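Lysyl-trna-dependent l-ysyl-phosphatidylgycerol synthase (Bacillus licheniformis, PDB 4V36) probably transfers lysine from lysyl-tRNA to the membrane lipid phosphatidylglycerol through this soluble domain, a reaction linked to bacterial resistance. Local coordinates at residues A138-F143 / L240-F245; E188-K193 / S222-R227; M226-K231 / G235-L240. All coordinates share one frame; numbering follows the deposited sequence.

Contact 1: A138-F143 / L240-F245; sequences AIYNRF and LFIYLF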
loop_
_atom_site.group_PDB
_atom_site.type_symbol
_atom_site.label_atom_id
_atom_site.label_comp_id
_atom_site.label_asym_id
_atom_site.label_seq_id
_atom_site.Cartn_x
_atom_site.Cartn_y
_atom_site.Cartn_z
ATOM N N ALA A 138 18.127 18.055 11.467
ATOM C CA ALA A 138 19.427 18.189 10.821
ATOM C C ALA A 138 19.339 17.801 9.349
ATOM O O ALA A 138 19.946 18.443 8.490
ATOM C CB ALA A 138 20.466 17.339 11.533
ATOM N N ILE A 139 18.578 16.748 9.065
ATOM C CA ILE A 139 18.390 16.280 7.697
ATOM C C ILE A 139 17.656 17.323 6.861
ATOM O O ILE A 139 18.050 17.617 5.733
ATOM C CB ILE A 139 17.608 14.953 7.657
ATOM C CG1 ILE A 139 18.358 13.874 8.441
ATOM C CG2 ILE A 139 17.375 14.508 6.221
ATOM C CD1 ILE A 139 17.673 12.527 8.438
ATOM N N TYR A 140 16.594 17.886 7.428
ATOM C CA TYR A 140 15.808 18.909 6.748
ATOM C C TYR A 140 16.647 20.144 6.440
ATOM O O TYR A 140 16.628 20.654 5.320
ATOM C CB TYR A 140 14.590 19.294 7.591
ATOM C CG TYR A 140 13.805 20.466 7.043
ATOM C CD1 TYR A 140 12.963 20.314 5.949
ATOM C CD2 TYR A 140 13.902 21.725 7.625
ATOM C CE1 TYR A 140 12.242 21.384 5.446
ATOM C CE2 TYR A 140 13.185 22.800 7.131
ATOM C CZ TYR A 140 12.357 22.624 6.042
ATOM O OH TYR A 140 11.642 23.691 5.547
ATOM N N ASN A 141 17.386 20.618 7.439
ATOM C CA ASN A 141 18.211 21.810 7.283
ATOM C C ASN A 141 19.293 21.633 6.226
ATOM O O ASN A 141 19.600 22.564 5.482
ATOM C CB ASN A 141 18.847 22.195 8.619
ATOM C CG ASN A 141 17.829 22.686 9.629
ATOM O OD1 ASN A 141 16.811 23.279 9.266
ATOM N ND2 ASN A 141 18.098 22.441 10.907
ATOM N N ARG A 142 19.866 20.436 6.159
ATOM C CA ARG A 142 20.912 20.147 5.183
ATOM C C ARG A 142 20.360 20.177 3.760
ATOM O O ARG A 142 20.969 20.761 2.862
ATOM C CB ARG A 142 21.559 18.793 5.478
ATOM C CG ARG A 142 22.583 18.352 4.443
ATOM C CD ARG A 142 23.482 17.254 4.991
ATOM N NE ARG A 142 22.722 16.164 5.598
ATOM C CZ ARG A 142 22.322 15.075 4.950
ATOM N NH1 ARG A 142 22.607 14.924 3.664
ATOM N NH2 ARG A 142 21.637 14.136 5.587
ATOM N N PHE A 143 19.205 19.549 3.561
ATOM C CA PHE A 143 18.540 19.563 2.264
ATOM C C PHE A 143 18.115 20.979 1.888
ATOM O O PHE A 143 18.176 21.368 0.722
ATOM C CB PHE A 143 17.328 18.627 2.266
ATOM C CG PHE A 143 17.662 17.198 1.937
ATOM C CD1 PHE A 143 18.193 16.354 2.900
ATOM C CD2 PHE A 143 17.440 16.696 0.663
ATOM C CE1 PHE A 143 18.499 15.039 2.598
ATOM C CE2 PHE A 143 17.744 15.383 0.356
ATOM C CZ PHE A 143 18.274 14.553 1.325
ATOM N N LEU A 240 12.196 13.246 2.436
ATOM C CA LEU A 240 10.976 13.220 1.638
ATOM C C LEU A 240 9.724 13.179 2.507
ATOM O O LEU A 240 8.749 13.873 2.226
ATOM C CB LEU A 240 10.986 12.025 0.682
ATOM C CG LEU A 240 12.019 12.071 -0.446
ATOM C CD1 LEU A 240 11.875 10.863 -1.354
ATOM C CD2 LEU A 240 11.900 13.363 -1.241
ATOM N N PHE A 241 9.753 12.370 3.562
ATOM C CA PHE A 241 8.615 12.280 4.471
ATOM C C PHE A 241 8.406 13.593 5.219
ATOM O O PHE A 241 7.273 13.974 5.508
ATOM C CB PHE A 241 8.795 11.130 5.464
ATOM C CG PHE A 241 8.430 9.785 4.906
ATOM C CD1 PHE A 241 7.134 9.522 4.495
ATOM C CD2 PHE A 241 9.377 8.780 4.802
ATOM C CE1 PHE A 241 6.792 8.285 3.982
ATOM C CE2 PHE A 241 9.041 7.541 4.289
ATOM C CZ PHE A 241 7.747 7.293 3.879
ATOM N N ILE A 242 9.501 14.281 5.527
ATOM C CA ILE A 242 9.422 15.584 6.177
ATOM C C ILE A 242 8.764 16.601 5.247
ATOM O O ILE A 242 7.863 17.336 5.655
ATOM C CB ILE A 242 10.813 16.093 6.603
ATOM C CG1 ILE A 242 11.380 15.217 7.722
ATOM C CG2 ILE A 242 10.737 17.536 7.070
ATOM C CD1 ILE A 242 12.808 15.555 8.095
ATOM N N TYR A 243 9.211 16.629 3.995
ATOM C CA TYR A 243 8.611 17.502 2.991
ATOM C C TYR A 243 7.157 17.122 2.729
ATOM O O TYR A 243 6.304 17.991 2.548
ATOM C CB TYR A 243 9.405 17.455 1.684
ATOM C CG TYR A 243 10.704 18.228 1.715
ATOM C CD1 TYR A 243 10.712 19.601 1.922
ATOM C CD2 TYR A 243 11.921 17.590 1.516
ATOM C CE1 TYR A 243 11.895 20.315 1.945
ATOM C CE2 TYR A 243 13.110 18.294 1.537
ATOM C CZ TYR A 243 13.091 19.656 1.751
ATOM O OH TYR A 243 14.273 20.360 1.772
ATOM N N LEU A 244 6.881 15.821 2.710
ATOM C CA LEU A 244 5.523 15.325 2.501
ATOM C C LEU A 244 4.590 15.746 3.629
ATOM O O LEU A 244 3.469 16.190 3.383
ATOM C CB LEU A 244 5.518 13.802 2.370
ATOM C CG LEU A 244 5.816 13.224 0.986
ATOM C CD1 LEU A 244 5.876 11.707 1.042
ATOM C CD2 LEU A 244 4.769 13.684 -0.013
ATOM N N PHE A 245 5.059 15.602 4.865
ATOM C CA PHE A 245 4.252 15.950 6.032
ATOM C C PHE A 245 4.001 17.454 6.095
ATOM O O PHE A 245 2.942 17.896 6.542
ATOM C CB PHE A 245 4.925 15.474 7.322
ATOM C CG PHE A 245 5.025 13.978 7.443
ATOM C CD1 PHE A 245 4.323 13.146 6.584
ATOM C CD2 PHE A 245 5.822 13.402 8.419
ATOM C CE1 PHE A 245 4.419 11.772 6.696
ATOM C CE2 PHE A 245 5.920 12.029 8.536
ATOM C CZ PHE A 245 5.216 11.212 7.674
#

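Contact 2: E188-K193 / S222-R227; sequences EDYLQK and SIDLMR. With LYN (2,6-diamino-hexanoic acid amide), chain C.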
loop_
_atom_site.group_PDB
_atom_site.type_symbol
_atom_site.label_atom_id
_atom_site.label_comp_id
_atom_site.label_asym_id
_atom_site.label_seq_id
_atom_site.Cartn_x
_atom_site.Cartn_y
_atom_site.Cartn_z
ATOM N N GLU A 188 2.620 3.861 -16.712
ATOM C CA GLU A 188 2.237 5.199 -17.143
ATOM C C GLU A 188 0.753 5.492 -16.920
ATOM O O GLU A 188 0.403 6.569 -16.444
ATOM C CB GLU A 188 2.606 5.385 -18.614
ATOM C CG GLU A 188 4.094 5.200 -18.873
ATOM C CD GLU A 188 4.423 5.044 -20.341
ATOM O OE1 GLU A 188 3.488 5.058 -21.169
ATOM O OE2 GLU A 188 5.621 4.907 -20.666
ATOM N N ASP A 189 -0.110 4.536 -17.258
ATOM C CA ASP A 189 -1.543 4.668 -16.999
ATOM C C ASP A 189 -1.812 4.915 -15.519
ATOM O O ASP A 189 -2.577 5.807 -15.153
ATOM C CB ASP A 189 -2.296 3.417 -17.458
ATOM C CG ASP A 189 -2.651 3.452 -18.930
ATOM O OD1 ASP A 189 -2.996 4.542 -19.433
ATOM O OD2 ASP A 189 -2.589 2.388 -19.583
ATOM N N TYR A 190 -1.171 4.111 -14.679
ATOM C CA TYR A 190 -1.320 4.201 -13.233
ATOM C C TYR A 190 -0.835 5.542 -12.694
ATOM O O TYR A 190 -1.461 6.130 -11.811
ATOM C CB TYR A 190 -0.560 3.051 -12.566
ATOM C CG TYR A 190 -0.517 3.108 -11.056
ATOM C CD1 TYR A 190 -1.674 2.976 -10.302
ATOM C CD2 TYR A 190 0.688 3.270 -10.384
ATOM C CE1 TYR A 190 -1.635 3.020 -8.921
ATOM C CE2 TYR A 190 0.737 3.314 -9.004
ATOM C CZ TYR A 190 -0.428 3.188 -8.278
ATOM O OH TYR A 190 -0.387 3.232 -6.903
ATOM N N LEU A 191 0.274 6.029 -13.240
ATOM C CA LEU A 191 0.882 7.269 -12.769
ATOM C C LEU A 191 0.065 8.511 -13.131
ATOM O O LEU A 191 0.230 9.567 -12.520
ATOM C CB LEU A 191 2.301 7.403 -13.324
ATOM C CG LEU A 191 3.322 6.408 -12.767
ATOM C CD1 LEU A 191 4.689 6.625 -13.400
ATOM C CD2 LEU A 191 3.401 6.519 -11.252
ATOM N N GLN A 192 -0.813 8.385 -14.122
ATOM C CA GLN A 192 -1.659 9.501 -14.539
ATOM C C GLN A 192 -2.868 9.672 -13.621
ATOM O O GLN A 192 -3.610 10.646 -13.735
ATOM C CB GLN A 192 -2.137 9.306 -15.982
ATOM C CG GLN A 192 -1.030 9.290 -17.027
ATOM C CD GLN A 192 -0.489 10.672 -17.341
ATOM O OE1 GLN A 192 -0.985 11.679 -16.839
ATOM N NE2 GLN A 192 0.536 10.725 -18.183
ATOM N N LYS A 193 -3.056 8.723 -12.709
ATOM C CA LYS A 193 -4.259 8.677 -11.885
ATOM C C LYS A 193 -4.143 9.470 -10.583
ATOM O O LYS A 193 -5.108 9.565 -9.824
ATOM C CB LYS A 193 -4.612 7.223 -11.559
ATOM C CG LYS A 193 -4.940 6.369 -12.771
ATOM C CD LYS A 193 -6.260 6.779 -13.393
ATOM C CE LYS A 193 -6.619 5.885 -14.569
ATOM N NZ LYS A 193 -5.638 6.006 -15.683
ATOM N N SER A 222 -1.456 9.203 1.627
ATOM C CA SER A 222 -0.264 8.372 1.645
ATOM C C SER A 222 0.378 8.354 0.271
ATOM O O SER A 222 -0.134 8.951 -0.675
ATOM C CB SER A 222 -0.591 6.946 2.081
ATOM O OG SER A 222 -0.723 6.088 0.961
ATOM N N ILE A 223 1.504 7.661 0.170
ATOM C CA ILE A 223 2.164 7.472 -1.107
ATOM C C ILE A 223 2.263 5.986 -1.412
ATOM O O ILE A 223 2.018 5.146 -0.546
ATOM C CB ILE A 223 3.564 8.098 -1.123
ATOM C CG1 ILE A 223 4.434 7.463 -0.041
ATOM C CG2 ILE A 223 3.477 9.601 -0.920
ATOM C CD1 ILE A 223 5.838 8.007 0.001
ATOM N N ASP A 224 2.617 5.669 -2.649
ATOM C CA ASP A 224 2.778 4.286 -3.063
ATOM C C ASP A 224 4.235 4.036 -3.423
ATOM O O ASP A 224 4.925 3.255 -2.770
ATOM C CB ASP A 224 1.857 3.973 -4.242
ATOM C CG ASP A 224 1.924 2.524 -4.669
ATOM O OD1 ASP A 224 2.375 1.679 -3.866
ATOM O OD2 ASP A 224 1.513 2.232 -5.809
ATOM N N LEU A 225 4.701 4.722 -4.460
ATOM C CA LEU A 225 6.092 4.635 -4.874
ATOM C C LEU A 225 6.916 5.743 -4.230
ATOM O O LEU A 225 6.461 6.881 -4.120
ATOM C CB LEU A 225 6.213 4.718 -6.401
ATOM C CG LEU A 225 5.947 3.467 -7.244
ATOM C CD1 LEU A 225 4.490 3.030 -7.178
ATOM C CD2 LEU A 225 6.367 3.714 -8.684
ATOM N N MET A 226 8.121 5.397 -3.792
ATOM C CA MET A 226 9.105 6.384 -3.361
ATOM C C MET A 226 10.472 5.963 -3.878
ATOM O O MET A 226 11.087 5.035 -3.353
ATOM C CB MET A 226 9.134 6.534 -1.838
ATOM C CG MET A 226 10.297 7.388 -1.345
ATOM S SD MET A 226 10.416 7.544 0.448
ATOM C CE MET A 226 9.218 8.836 0.764
ATOM N N ARG A 227 10.937 6.634 -4.926
ATOM C CA ARG A 227 12.166 6.228 -5.592
ATOM C C ARG A 227 13.102 7.408 -5.806
ATOM O O ARG A 227 12.658 8.533 -6.033
ATOM C CB ARG A 227 11.837 5.545 -6.922
ATOM C CG ARG A 227 10.907 4.351 -6.745
ATOM C CD ARG A 227 10.588 3.627 -8.034
ATOM N NE ARG A 227 9.741 2.469 -7.762
ATOM C CZ ARG A 227 9.328 1.603 -8.680
ATOM N NH1 ARG A 227 9.682 1.756 -9.949
ATOM N NH2 ARG A 227 8.561 0.582 -8.325
HETATM N N LYN C . 8.540 2.057 -4.444
HETATM C CA LYN C . 7.931 0.839 -4.948
HETATM C CB LYN C . 8.925 -0.314 -4.837
HETATM C CG LYN C . 8.324 -1.641 -5.283
HETATM C CD LYN C . 9.393 -2.563 -5.859
HETATM C CE LYN C . 10.459 -2.906 -4.826
HETATM N NZ LYN C . 11.495 -3.775 -5.446
HETATM C C LYN C . 6.688 0.526 -4.167
HETATM O O LYN C . 6.695 0.655 -2.952
HETATM N NT LYN C . 5.598 0.125 -4.821
#

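Contact 3: M226-K231 / G235-L240; sequences MRYSKK and GIMDAL. With LYN (2,6-diamino-hexanoic acid amide), chain C.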
loop_
_atom_site.group_PDB
_atom_site.type_symbol
_atom_site.label_atom_id
_atom_site.label_comp_id
_atom_site.label_asym_id
_atom_site.label_seq_id
_atom_site.Cartn_x
_atom_site.Cartn_y
_atom_site.Cartn_z
ATOM N N MET A 226 8.121 5.397 -3.792
ATOM C CA MET A 226 9.105 6.384 -3.361
ATOM C C MET A 226 10.472 5.963 -3.878
ATOM O O MET A 226 11.087 5.035 -3.353
ATOM C CB MET A 226 9.134 6.534 -1.838
ATOM C CG MET A 226 10.297 7.388 -1.345
ATOM S SD MET A 226 10.416 7.544 0.448
ATOM C CE MET A 226 9.218 8.836 0.764
ATOM N N ARG A 227 10.937 6.634 -4.926
ATOM C CA ARG A 227 12.166 6.228 -5.592
ATOM C C ARG A 227 13.102 7.408 -5.806
ATOM O O ARG A 227 12.658 8.533 -6.033
ATOM C CB ARG A 227 11.837 5.545 -6.922
ATOM C CG ARG A 227 10.907 4.351 -6.745
ATOM C CD ARG A 227 10.588 3.627 -8.034
ATOM N NE ARG A 227 9.741 2.469 -7.762
ATOM C CZ ARG A 227 9.328 1.603 -8.680
ATOM N NH1 ARG A 227 9.682 1.756 -9.949
ATOM N NH2 ARG A 227 8.561 0.582 -8.325
ATOM N N TYR A 228 14.400 7.142 -5.725
ATOM C CA TYR A 228 15.407 8.189 -5.828
ATOM C C TYR A 228 16.642 7.710 -6.584
ATOM O O TYR A 228 16.955 6.520 -6.588
ATOM C CB TYR A 228 15.799 8.683 -4.435
ATOM C CG TYR A 228 16.129 7.571 -3.462
ATOM C CD1 TYR A 228 17.393 6.999 -3.433
ATOM C CD2 TYR A 228 15.175 7.096 -2.572
ATOM C CE1 TYR A 228 17.698 5.983 -2.547
ATOM C CE2 TYR A 228 15.471 6.080 -1.682
ATOM C CZ TYR A 228 16.734 5.528 -1.674
ATOM O OH TYR A 228 17.035 4.518 -0.791
ATOM N N SER A 229 17.340 8.644 -7.220
ATOM C CA SER A 229 18.550 8.322 -7.969
ATOM C C SER A 229 19.764 8.235 -7.046
ATOM O O SER A 229 19.665 8.512 -5.851
ATOM C CB SER A 229 18.792 9.359 -9.066
ATOM O OG SER A 229 18.861 10.665 -8.524
ATOM N N LYS A 230 20.907 7.855 -7.607
ATOM C CA LYS A 230 22.120 7.668 -6.819
ATOM C C LYS A 230 22.731 8.994 -6.376
ATOM O O LYS A 230 23.555 9.028 -5.463
ATOM C CB LYS A 230 23.155 6.861 -7.609
ATOM C CG LYS A 230 22.692 5.468 -8.004
ATOM C CD LYS A 230 22.209 4.681 -6.798
ATOM C CE LYS A 230 21.667 3.321 -7.207
ATOM N NZ LYS A 230 20.993 2.626 -6.072
ATOM N N LYS A 231 22.330 10.084 -7.022
ATOM C CA LYS A 231 22.857 11.400 -6.676
ATOM C C LYS A 231 22.047 12.047 -5.557
ATOM O O LYS A 231 22.332 13.170 -5.142
ATOM C CB LYS A 231 22.885 12.315 -7.901
ATOM C CG LYS A 231 21.521 12.620 -8.492
ATOM C CD LYS A 231 21.607 13.753 -9.503
ATOM C CE LYS A 231 22.637 13.460 -10.583
ATOM N NZ LYS A 231 22.275 12.263 -11.391
ATOM N N GLY A 235 19.985 10.163 3.798
ATOM C CA GLY A 235 18.808 10.543 4.557
ATOM C C GLY A 235 17.700 11.020 3.639
ATOM O O GLY A 235 16.810 11.762 4.055
ATOM N N ILE A 236 17.761 10.582 2.384
ATOM C CA ILE A 236 16.815 11.005 1.355
ATOM C C ILE A 236 15.372 10.643 1.713
ATOM O O ILE A 236 14.465 11.454 1.532
ATOM C CB ILE A 236 17.185 10.391 -0.023
ATOM C CG1 ILE A 236 16.105 10.690 -1.067
ATOM C CG2 ILE A 236 17.433 8.891 0.094
ATOM C CD1 ILE A 236 15.982 12.158 -1.418
ATOM N N MET A 237 15.166 9.439 2.238
ATOM C CA MET A 237 13.825 8.977 2.575
ATOM C C MET A 237 13.237 9.762 3.742
ATOM O O MET A 237 12.047 10.077 3.750
ATOM C CB MET A 237 13.837 7.482 2.901
ATOM C CG MET A 237 14.066 6.588 1.694
ATOM S SD MET A 237 13.818 4.846 2.077
ATOM C CE MET A 237 15.073 4.594 3.329
ATOM N N ASP A 238 14.076 10.075 4.725
ATOM C CA ASP A 238 13.651 10.880 5.862
ATOM C C ASP A 238 13.265 12.283 5.414
ATOM O O ASP A 238 12.267 12.837 5.874
ATOM C CB ASP A 238 14.753 10.951 6.919
ATOM C CG ASP A 238 14.883 9.666 7.713
ATOM O OD1 ASP A 238 13.847 9.021 7.971
ATOM O OD2 ASP A 238 16.022 9.304 8.078
ATOM N N ALA A 239 14.059 12.848 4.509
ATOM C CA ALA A 239 13.807 14.186 3.988
ATOM C C ALA A 239 12.475 14.260 3.251
ATOM O O ALA A 239 11.716 15.213 3.420
ATOM C CB ALA A 239 14.941 14.615 3.070
ATOM N N LEU A 240 12.196 13.246 2.436
ATOM C CA LEU A 240 10.976 13.220 1.638
ATOM C C LEU A 240 9.724 13.179 2.507
ATOM O O LEU A 240 8.749 13.873 2.226
ATOM C CB LEU A 240 10.986 12.025 0.682
ATOM C CG LEU A 240 12.019 12.071 -0.446
ATOM C CD1 LEU A 240 11.875 10.863 -1.354
ATOM C CD2 LEU A 240 11.900 13.363 -1.241
HETATM N N LYN C . 8.540 2.057 -4.444
HETATM C CA LYN C . 7.931 0.839 -4.948
HETATM C CB LYN C . 8.925 -0.314 -4.837
HETATM C CG LYN C . 8.324 -1.641 -5.283
HETATM C CD LYN C . 9.393 -2.563 -5.859
HETATM C CE LYN C . 10.459 -2.906 -4.826
HETATM N NZ LYN C . 11.495 -3.775 -5.446
HETATM C C LYN C . 6.688 0.526 -4.167
HETATM O O LYN C . 6.695 0.655 -2.952
HETATM N NT LYN C . 5.598 0.125 -4.821
#

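Contact 1: A138-F143 / L240-F245
Y243 and Y140 project toward each other's helices; the Y243 ring reaches from helix 240-245 to helix 138-143 and lies between Y140 and F143, which stand three residues apart. The hydroxyl end leads, with Y243 OH 3.5 Å from F143 CB, and F143 CB meets the Y243 ring at its edge, close to the ring plane. On its other flank the ring meets Y140, where CE1 of Y140 lies 3.7 Å from CE1 of Y243. The two tyrosine side chains cross at about a right angle and the ring planes are inclined by 54°, with centres 5.6 Å apart, an oblique pair. Y140 is the answering bump, lying against I242 and Y243, which are adjacent on the partner helix. Its CG lies opposite the backbone N (chi1 173°), which swings the ring over to these two. There CD1 of Y140 rests 3.7 Å from CG2 of I242, while CD1 of I242 reaches back toward CB of Y140. No hydrogen bond spans the two segments; the polar end of Y243 is instead held by the carboxylate of E144, one residue beyond F143. The axes cross at -86° and come no nearer than 10.2 Å, which confines the fit to a few large side chains around the crossing point. Next to it, I139 and F143 settle on A239, a turn earlier on the same partner helix, and Y140 extends to I128 and Q246. Helix 236-251 is thus sandwiched, with helix 134-145 outside it and strands 206-213 and 220-228 beneath L240 and L244.

Contact 2: E188-K193 / S222-R227
Y190 and D224 meet through a hydrogen bond from OH to OD2. Its modelled length of 2.4 Å is very short, so the exact value is doubtful. OD2 lies at the edge of the tyrosine ring, near its plane, and the carboxylate is turned 88° to that ring. Y190 CG is anti to the backbone N (chi1 174°), which sends the ring out from helix 188-191 toward the strand. L225 CD1 comes to the same ring's edge, 4.2 Å from Y190 CE2. The other methyl of L225, CD2, sits 3.6 Å above the guanidinium plane of R227, over its centre, while the amino N of the bound lysine amide lies at the edge of that group, in its plane. The ligand's N is 3.4 Å from M226 N, and its CA is 3.4 Å from R227 NH2. Farther out, N211 OD1 accepts from L225 N, G184, whose O is hydrogen-bonded to the ligand, reaches D224 OD1 weakly through its N, and E178 and S169 grip the arginine. The chain turns a corner at D224, and this break in strand 220-228 forms part of the lysine-amide pocket, reminiscent of the bulged strand lining the acetyl-CoA site in GNAT acetyltransferases, consistent with the family's acetyltransferase-like fold.

Contact 3: M226-K231 / G235-L240
Strand 226-228, through M226 and Y228, faces helix 236-240 at 129° between their chain directions, with the two axes 9.9 Å apart at their closest. Y228 makes the broadest of the side-chain meetings. Its ring offers a face to I236, whose CG2 methyl stands 3.7 Å from the ring centroid and 4° off the normal, a nearly centred CH-pi contact. A chi1 of 49° sets Y228 CG between its backbone N and carbonyl carbon and brings the ring's face against I236. CE2 of the same ring also touches M237 CG, 3.7 Å away, obliquely, so the tyrosine spans two successive helix residues. Two residues earlier on the strand, M226 also faces the helix. Its chain runs extended through chi2 and then bends at the sulfur, laying CE 3.6 Å from CB of L240 as the two side chains slide past each other in opposite directions. The sulfur itself is 4.0 Å from M237 CG. All these meetings are apolar, with no hydrogen bond across. R227, between the two inward residues, points away from the helix and serves the lysine-amide pocket, while W172 of that pocket meets the Y228 ring edge-to-face. Together the segments form the first strand-to-helix step of the beta-alpha-beta crossover 220-228, 236-251, 255-261, whose two strands lie side by side and parallel in the mixed sheet.

The three contacts follow one path from the ligand to the helical exterior. Contact 2 and contact 3 share M226 and R227 on strand 220-228, their centres about 16 Å apart; the ranges of contacts 3 and 1 overlap at L240 on helix 236-251, which both use, with centres about 10 Å apart; contacts 1 and 2 lie about 21 Å apart. Along the chain, 138-143 comes first, then 188-193, the strand and finally the helix, so contacts 2 and 3 are nested within the loop that contact 1 closes. The strand thus serves two sides: R227 and the backbone of M226 line the lysine-amide pocket, while the side chains of M226 and Y228 face the helix that helix 134-145 covers.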